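Putative streptothricin acetyltransferase (Bacillus anthracis, PDB 3PP9) binds acetyl coenzyme A and, as a GNAT-family enzyme, probably transfers its acetyl group to the antibiotic streptothricin. Local coordinates at residues 108-111 against 112-115; 144-147 against 148-152. All blocks are in the same frame, centred on the assembly; numbering follows the deposited sequence. Where two conformers were deposited one is given.

In the fold
Contacts 1 and 2 come one after the other along the chain, their centres about 14 Å apart and their nearest atoms about 7 Å apart, with acetyl coenzyme A bound to both. Contact 1 runs from the end of strand 101-108 into the loop before helix 117-131; contact 2 is the N-cap and most of helix 146-154, which follows strand 136-142. The two strands are parallel neighbours in the mixed sheet of the GNAT fold. Residues 108-115 bind O9P and one phosphate oxygen, O4A, beginning the pyrophosphate site that Gly116 and Gly118 probably continue, while residues 144-152 meet the adenine, the pantetheine arm and the thioester. They contribute two walls of the cofactor cleft.

Contact 1. Residues 108-111 against 112-115; sequences VDKK and YRTL. With ACO (acetyl coenzyme *a), chain D.
The guanidinium of Arg113 lies between the backbone of Lys110 and the cofactor: CA of Lys110 is over one face, toward the rim, and C7P of acetyl coenzyme A sits 3.5 Å above the centre of the other. Its edge is turned to the carbonyl of Val108, where Arg113 NE donates to Val108 O at 2.8 Å, nearly straight (167°) and within the guanidinium plane; a weak second bond from Arg113 NH2 reaches the same oxygen. These bonds, with that of Arg113 NH1 to Ser25 O, restrain the guanidinium against the pantetheine arm.

The Tyr112 ring has the Lys111 chain on one face, in a CH-pi contact from Lys111 CG at 3.7 Å to the ring centroid. At the ring edge, near its plane, is Asp109 OD2. Lys111 bends at chi3 (72°) and again at chi4 (68°), which curls its NZ back into a salt bridge with that same Asp109 OD2 (2.9 Å).

Main-chain bonds from Tyr112 N to Asp109 O and from Arg113 N to Lys110 O form a short 3-10 turn. A type II turn, Tyr112 to Leu115, follows.

Arg113 opens the GNAT motif A signature R/Q-x-x-G-x-G/A, the pyrophosphate-binding loop: Thr114 N donates to phosphate oxygen O4A (2.8 Å), and Gly116 N and Gly118 N also bind the cofactor. Val108 N, ending strand 101-108, binds O9P, and the loop leads on into helix 117-131.

Contact 2. Residues 144-147 against 148-152; sequences NNVA and ACKFY. With ACO (acetyl coenzyme *a), chain D.
Asn145 and Ala148 meet through the amide that caps the helix. Asn145 OD1 accepts from Ala148 N at 3.2 Å, the donor standing 60° out of the amide plane, and Ala148 CB presses on the same group, 3.3 Å from Asn145 CG. The other end of the amide serves the ligand: Asn145 ND2 donates to O5P of acetyl coenzyme A at 3.0 Å in a nearly straight bond (170°). With CG anti to the backbone N (chi1 -168°), the amide is carried forward over the first turn, where OD1 meets Ala148 N and ND2 faces the cofactor. The two bonds would resist its rotation; a bound potassium ion is also about 3 Å from the side chain.

Main-chain bonds set the first turns, Asn145 O receiving Cys149 N, Val146 O receiving Lys150 N and Ala147 O receiving Phe151 N.

Among apolar contacts, Val146 and Lys150 run side by side, CG1 to CG 4.1 Å, before the lysine's amine goes on to Tyr45 OH. Phe151 sets a ring face under CCP of the cofactor, which stands 3.7 Å above its centre.

Two other approaches to the cofactor are close: Ala147 CB lies 3.1 Å from the adenine amine N6A, and Tyr152 OH is 3.3 Å from the acetyl carbon C and near S1P. A helix after strand 136-142 that lines the acetyl coenzyme A cleft is a GNAT feature; a tyrosine near the thioester is found in many family members.

Contact 1. Residues 108-111 against 112-115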
loop_
_atom_site.group_PDB
_atom_site.type_symbol
_atom_site.label_atom_id
_atom_site.label_comp_id
_atom_site.label_asym_id
_atom_site.label_seq_id
_atom_site.Cartn_x
_atom_site.Cartn_y
_atom_site.Cartn_z
ATOM N N VAL A 108 11.864 19.666 1.935
ATOM C CA VAL A 108 12.868 20.692 2.144
ATOM C C VAL A 108 12.190 21.986 1.638
ATOM O O VAL A 108 11.590 22.014 0.541
ATOM C CB VAL A 108 14.195 20.399 1.418
ATOM C CG1 VAL A 108 15.122 21.631 1.438
ATOM C CG2 VAL A 108 14.882 19.198 2.060
ATOM N N ASP A 109 12.237 23.045 2.443
ATOM C CA ASP A 109 11.646 24.337 2.085
ATOM C C ASP A 109 12.122 24.679 0.671
ATOM O O ASP A 109 13.311 24.570 0.364
ATOM C CB ASP A 109 12.106 25.384 3.106
ATOM C CG ASP A 109 11.361 26.724 3.025
ATOM O OD1 ASP A 109 10.223 26.804 2.540
ATOM O OD2 ASP A 109 11.924 27.718 3.548
ATOM N N LYS A 110 11.198 25.119 -0.177
ATOM C CA LYS A 110 11.497 25.402 -1.581
ATOM C C LYS A 110 12.770 26.190 -1.831
ATOM O O LYS A 110 13.600 25.784 -2.656
ATOM C CB LYS A 110 10.306 26.095 -2.272
ATOM C CG LYS A 110 10.482 26.208 -3.785
ATOM C CD LYS A 110 9.225 26.717 -4.481
ATOM C CE LYS A 110 8.958 28.171 -4.195
ATOM N NZ LYS A 110 7.704 28.683 -4.834
ATOM N N LYS A 111 12.974 27.266 -1.085
ATOM C CA LYS A 111 14.143 28.081 -1.341
ATOM C C LYS A 111 15.490 27.421 -1.083
ATOM O O LYS A 111 16.483 27.893 -1.605
ATOM C CB LYS A 111 14.065 29.414 -0.579
ATOM C CG LYS A 111 14.327 29.303 0.889
ATOM C CD LYS A 111 14.283 30.679 1.589
ATOM C CE LYS A 111 12.874 31.267 1.699
ATOM N NZ LYS A 111 12.039 30.469 2.645
ATOM N N TYR A 112 15.518 26.329 -0.316
ATOM C CA TYR A 112 16.762 25.657 0.020
ATOM C C TYR A 112 17.017 24.340 -0.703
ATOM O O TYR A 112 17.960 23.620 -0.352
ATOM C CB TYR A 112 16.831 25.392 1.528
ATOM C CG TYR A 112 16.836 26.638 2.370
ATOM C CD1 TYR A 112 17.975 27.393 2.478
ATOM C CD2 TYR A 112 15.711 27.053 3.072
ATOM C CE1 TYR A 112 17.998 28.536 3.244
ATOM C CE2 TYR A 112 15.727 28.214 3.842
ATOM C CZ TYR A 112 16.879 28.943 3.919
ATOM O OH TYR A 112 16.953 30.102 4.669
ATOM N N ARG A 113 16.185 23.999 -1.677
ATOM C CA ARG A 113 16.378 22.734 -2.394
ATOM C C ARG A 113 17.585 22.738 -3.312
ATOM O O ARG A 113 18.036 23.787 -3.777
ATOM C CB ARG A 113 15.142 22.381 -3.182
ATOM C CG ARG A 113 13.938 22.103 -2.309
ATOM C CD ARG A 113 12.699 21.800 -3.136
ATOM N NE ARG A 113 11.516 21.940 -2.290
ATOM C CZ ARG A 113 10.293 22.154 -2.733
ATOM N NH1 ARG A 113 10.049 22.192 -4.041
ATOM N NH2 ARG A 113 9.320 22.366 -1.867
ATOM N N THR A 114 18.060 21.519 -3.575
ATOM C CA THR A 114 19.214 21.175 -4.420
ATOM C C THR A 114 20.574 21.490 -3.771
ATOM O O THR A 114 21.619 21.460 -4.445
ATOM C CB THR A 114 19.153 21.802 -5.833
ATOM O OG1 THR A 114 19.510 23.181 -5.797
ATOM C CG2 THR A 114 17.752 21.602 -6.454
ATOM N N LEU A 115 20.544 21.757 -2.471
ATOM C CA LEU A 115 21.734 22.102 -1.677
ATOM C C LEU A 115 22.148 21.006 -0.682
ATOM O O LEU A 115 22.935 21.262 0.242
ATOM C CB LEU A 115 21.499 23.432 -0.947
ATOM C CG LEU A 115 21.259 24.625 -1.880
ATOM C CD1 LEU A 115 20.880 25.874 -1.071
ATOM C CD2 LEU A 115 22.457 24.903 -2.797
HETATM N N1A ACO D . 15.963 16.920 -10.381
HETATM C C2A ACO D . 17.019 16.096 -10.524
HETATM N N3A ACO D . 17.802 15.725 -9.500
HETATM C C4A ACO D . 17.542 16.185 -8.249
HETATM C C5A ACO D . 16.419 17.100 -8.034
HETATM C C6A ACO D . 15.617 17.468 -9.198
HETATM N N6A ACO D . 14.574 18.306 -9.039
HETATM N N7A ACO D . 16.392 17.411 -6.733
HETATM C C8A ACO D . 17.420 16.754 -6.150
HETATM N N9A ACO D . 18.095 16.020 -7.054
HETATM C C1B ACO D . 19.307 15.216 -6.828
HETATM C C2B ACO D . 20.457 16.197 -6.591
HETATM O O2B ACO D . 21.085 16.698 -7.779
HETATM C C3B ACO D . 21.405 15.404 -5.732
HETATM O O3B ACO D . 22.247 14.626 -6.572
HETATM P P3B ACO D . 23.815 14.425 -6.290
HETATM O O7A ACO D . 23.874 13.712 -4.955
HETATM O O8A ACO D . 24.347 15.835 -6.274
HETATM O O9A ACO D . 24.233 13.583 -7.479
HETATM C C4B ACO D . 20.490 14.491 -4.939
HETATM O O4B ACO D . 19.255 14.394 -5.667
HETATM C C5B ACO D . 20.249 15.033 -3.536
HETATM O O5B ACO D . 19.477 16.231 -3.642
HETATM P P1A ACO D . 19.278 17.195 -2.377
HETATM O O1A ACO D . 19.826 18.566 -2.702
HETATM O O2A ACO D . 19.795 16.459 -1.176
HETATM O O3A ACO D . 17.661 17.247 -2.342
HETATM P P2A ACO D . 16.753 18.397 -1.708
HETATM O O4A ACO D . 16.425 19.310 -2.853
HETATM O O5A ACO D . 17.339 18.979 -0.451
HETATM O O6A ACO D . 15.438 17.585 -1.238
HETATM C CBP ACO D . 13.237 16.860 -1.880
HETATM C CCP ACO D . 14.735 16.724 -2.120
HETATM C CDP ACO D . 12.509 15.834 -2.736
HETATM C CEP ACO D . 12.937 16.618 -0.402
HETATM C CAP ACO D . 12.775 18.274 -2.252
HETATM O OAP ACO D . 12.843 18.436 -3.695
HETATM C C9P ACO D . 11.362 18.585 -1.846
HETATM O O9P ACO D . 11.087 18.897 -0.714
HETATM N N8P ACO D . 10.398 18.522 -2.773
HETATM C C7P ACO D . 8.999 18.864 -2.497
HETATM C C6P ACO D . 8.306 17.887 -1.585
HETATM C C5P ACO D . 8.380 16.514 -2.191
HETATM O O5P ACO D . 8.208 16.333 -3.382
HETATM N N4P ACO D . 8.641 15.520 -1.372
HETATM C C3P ACO D . 8.737 14.133 -1.786
HETATM C C2P ACO D . 7.306 13.609 -1.894
HETATM S S1P ACO D . 7.242 11.830 -1.843
HETATM C C ACO D . 7.417 11.504 -0.194
HETATM O O ACO D . 7.572 12.409 0.599
HETATM C CH3 ACO D . 7.393 10.087 0.264
#

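Contact 2. Residues 144-147 against 148-152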
loop_
_atom_site.group_PDB
_atom_site.type_symbol
_atom_site.label_atom_id
_atom_site.label_comp_id
_atom_site.label_asym_id
_atom_site.label_seq_id
_atom_site.Cartn_x
_atom_site.Cartn_y
_atom_site.Cartn_z
ATOM N N ASN A 144 4.206 11.879 -11.551
ATOM C CA ASN A 144 4.373 13.254 -11.977
ATOM C C ASN A 144 5.331 14.045 -11.098
ATOM O O ASN A 144 5.489 15.244 -11.329
ATOM C CB ASN A 144 3.021 13.991 -12.100
ATOM C CG ASN A 144 2.301 14.153 -10.788
ATOM O OD1 ASN A 144 2.711 13.622 -9.764
ATOM N ND2 ASN A 144 1.204 14.926 -10.809
ATOM N N ASN A 145 5.954 13.410 -10.096
ATOM C CA ASN A 145 6.928 14.100 -9.251
ATOM C C ASN A 145 8.315 13.620 -9.680
ATOM O O ASN A 145 8.977 12.869 -8.978
ATOM C CB ASN A 145 6.654 13.830 -7.780
ATOM C CG ASN A 145 7.426 14.737 -6.861
ATOM O OD1 ASN A 145 8.337 15.460 -7.290
ATOM N ND2 ASN A 145 7.033 14.739 -5.574
ATOM N N VAL A 146 8.729 14.058 -10.865
ATOM C CA VAL A 146 10.016 13.660 -11.427
ATOM C C VAL A 146 11.183 14.143 -10.558
ATOM O O VAL A 146 12.162 13.411 -10.381
ATOM C CB VAL A 146 10.142 14.066 -12.921
ATOM C CG1 VAL A 146 11.530 13.710 -13.475
ATOM C CG2 VAL A 146 9.045 13.376 -13.745
ATOM N N ALA A 147 11.053 15.313 -9.942
ATOM C CA ALA A 147 12.121 15.831 -9.079
ATOM C C ALA A 147 12.380 14.835 -7.957
ATOM O O ALA A 147 13.523 14.481 -7.679
ATOM C CB ALA A 147 11.733 17.170 -8.466
ATOM N N ALA A 148 11.313 14.394 -7.300
ATOM C CA ALA A 148 11.430 13.425 -6.203
ATOM C C ALA A 148 11.971 12.083 -6.705
ATOM O O ALA A 148 12.824 11.459 -6.057
ATOM C CB ALA A 148 10.090 13.225 -5.517
ATOM N N CYS A 149 11.475 11.635 -7.845
ATOM C CA CYS A 149 11.956 10.360 -8.403
ATOM C C CYS A 149 13.469 10.396 -8.646
ATOM O O CYS A 149 14.187 9.469 -8.262
ATOM C CB CYS A 149 11.202 9.982 -9.668
ATOM S SG CYS A 149 9.448 9.539 -9.363
ATOM N N LYS A 150 13.956 11.460 -9.277
ATOM C CA LYS A 150 15.393 11.586 -9.542
ATOM C C LYS A 150 16.168 11.653 -8.232
ATOM O O LYS A 150 17.245 11.074 -8.115
ATOM C CB LYS A 150 15.676 12.804 -10.412
ATOM C CG LYS A 150 15.160 12.672 -11.838
ATOM C CD LYS A 150 15.886 11.567 -12.587
ATOM C CE LYS A 150 15.402 11.460 -14.025
ATOM N NZ LYS A 150 16.170 10.459 -14.803
ATOM N N PHE A 151 15.617 12.350 -7.245
ATOM C CA PHE A 151 16.254 12.453 -5.932
ATOM C C PHE A 151 16.393 11.055 -5.296
ATOM O O PHE A 151 17.473 10.677 -4.828
ATOM C CB PHE A 151 15.397 13.352 -5.032
ATOM C CG PHE A 151 15.765 13.288 -3.559
ATOM C CD1 PHE A 151 16.910 13.895 -3.088
ATOM C CD2 PHE A 151 14.937 12.653 -2.652
ATOM C CE1 PHE A 151 17.228 13.835 -1.740
ATOM C CE2 PHE A 151 15.250 12.592 -1.300
ATOM C CZ PHE A 151 16.397 13.195 -0.846
ATOM N N TYR A 152 15.318 10.269 -5.287
ATOM C CA TYR A 152 15.403 8.916 -4.705
ATOM C C TYR A 152 16.410 8.048 -5.464
ATOM O O TYR A 152 17.157 7.269 -4.855
ATOM C CB TYR A 152 14.025 8.245 -4.598
ATOM C CG TYR A 152 13.094 8.995 -3.688
ATOM C CD1 TYR A 152 13.397 9.182 -2.353
ATOM C CD2 TYR A 152 11.865 9.450 -4.143
ATOM C CE1 TYR A 152 12.537 9.884 -1.512
ATOM C CE2 TYR A 152 11.010 10.129 -3.305
ATOM C CZ TYR A 152 11.350 10.335 -1.992
ATOM O OH TYR A 152 10.489 11.034 -1.149
HETATM N N1A ACO D . 15.963 16.920 -10.381
HETATM C C2A ACO D . 17.019 16.096 -10.524
HETATM N N3A ACO D . 17.802 15.725 -9.500
HETATM C C4A ACO D . 17.542 16.185 -8.249
HETATM C C5A ACO D . 16.419 17.100 -8.034
HETATM C C6A ACO D . 15.617 17.468 -9.198
HETATM N N6A ACO D . 14.574 18.306 -9.039
HETATM N N7A ACO D . 16.392 17.411 -6.733
HETATM C C8A ACO D . 17.420 16.754 -6.150
HETATM N N9A ACO D . 18.095 16.020 -7.054
HETATM C C1B ACO D . 19.307 15.216 -6.828
HETATM C C2B ACO D . 20.457 16.197 -6.591
HETATM O O2B ACO D . 21.085 16.698 -7.779
HETATM C C3B ACO D . 21.405 15.404 -5.732
HETATM O O3B ACO D . 22.247 14.626 -6.572
HETATM P P3B ACO D . 23.815 14.425 -6.290
HETATM O O7A ACO D . 23.874 13.712 -4.955
HETATM O O8A ACO D . 24.347 15.835 -6.274
HETATM O O9A ACO D . 24.233 13.583 -7.479
HETATM C C4B ACO D . 20.490 14.491 -4.939
HETATM O O4B ACO D . 19.255 14.394 -5.667
HETATM C C5B ACO D . 20.249 15.033 -3.536
HETATM O O5B ACO D . 19.477 16.231 -3.642
HETATM P P1A ACO D . 19.278 17.195 -2.377
HETATM O O1A ACO D . 19.826 18.566 -2.702
HETATM O O2A ACO D . 19.795 16.459 -1.176
HETATM O O3A ACO D . 17.661 17.247 -2.342
HETATM P P2A ACO D . 16.753 18.397 -1.708
HETATM O O4A ACO D . 16.425 19.310 -2.853
HETATM O O5A ACO D . 17.339 18.979 -0.451
HETATM O O6A ACO D . 15.438 17.585 -1.238
HETATM C CBP ACO D . 13.237 16.860 -1.880
HETATM C CCP ACO D . 14.735 16.724 -2.120
HETATM C CDP ACO D . 12.509 15.834 -2.736
HETATM C CEP ACO D . 12.937 16.618 -0.402
HETATM C CAP ACO D . 12.775 18.274 -2.252
HETATM O OAP ACO D . 12.843 18.436 -3.695
HETATM C C9P ACO D . 11.362 18.585 -1.846
HETATM O O9P ACO D . 11.087 18.897 -0.714
HETATM N N8P ACO D . 10.398 18.522 -2.773
HETATM C C7P ACO D . 8.999 18.864 -2.497
HETATM C C6P ACO D . 8.306 17.887 -1.585
HETATM C C5P ACO D . 8.380 16.514 -2.191
HETATM O O5P ACO D . 8.208 16.333 -3.382
HETATM N N4P ACO D . 8.641 15.520 -1.372
HETATM C C3P ACO D . 8.737 14.133 -1.786
HETATM C C2P ACO D . 7.306 13.609 -1.894
HETATM S S1P ACO D . 7.242 11.830 -1.843
HETATM C C ACO D . 7.417 11.504 -0.194
HETATM O O ACO D . 7.572 12.409 0.599
HETATM C CH3 ACO D . 7.393 10.087 0.264
#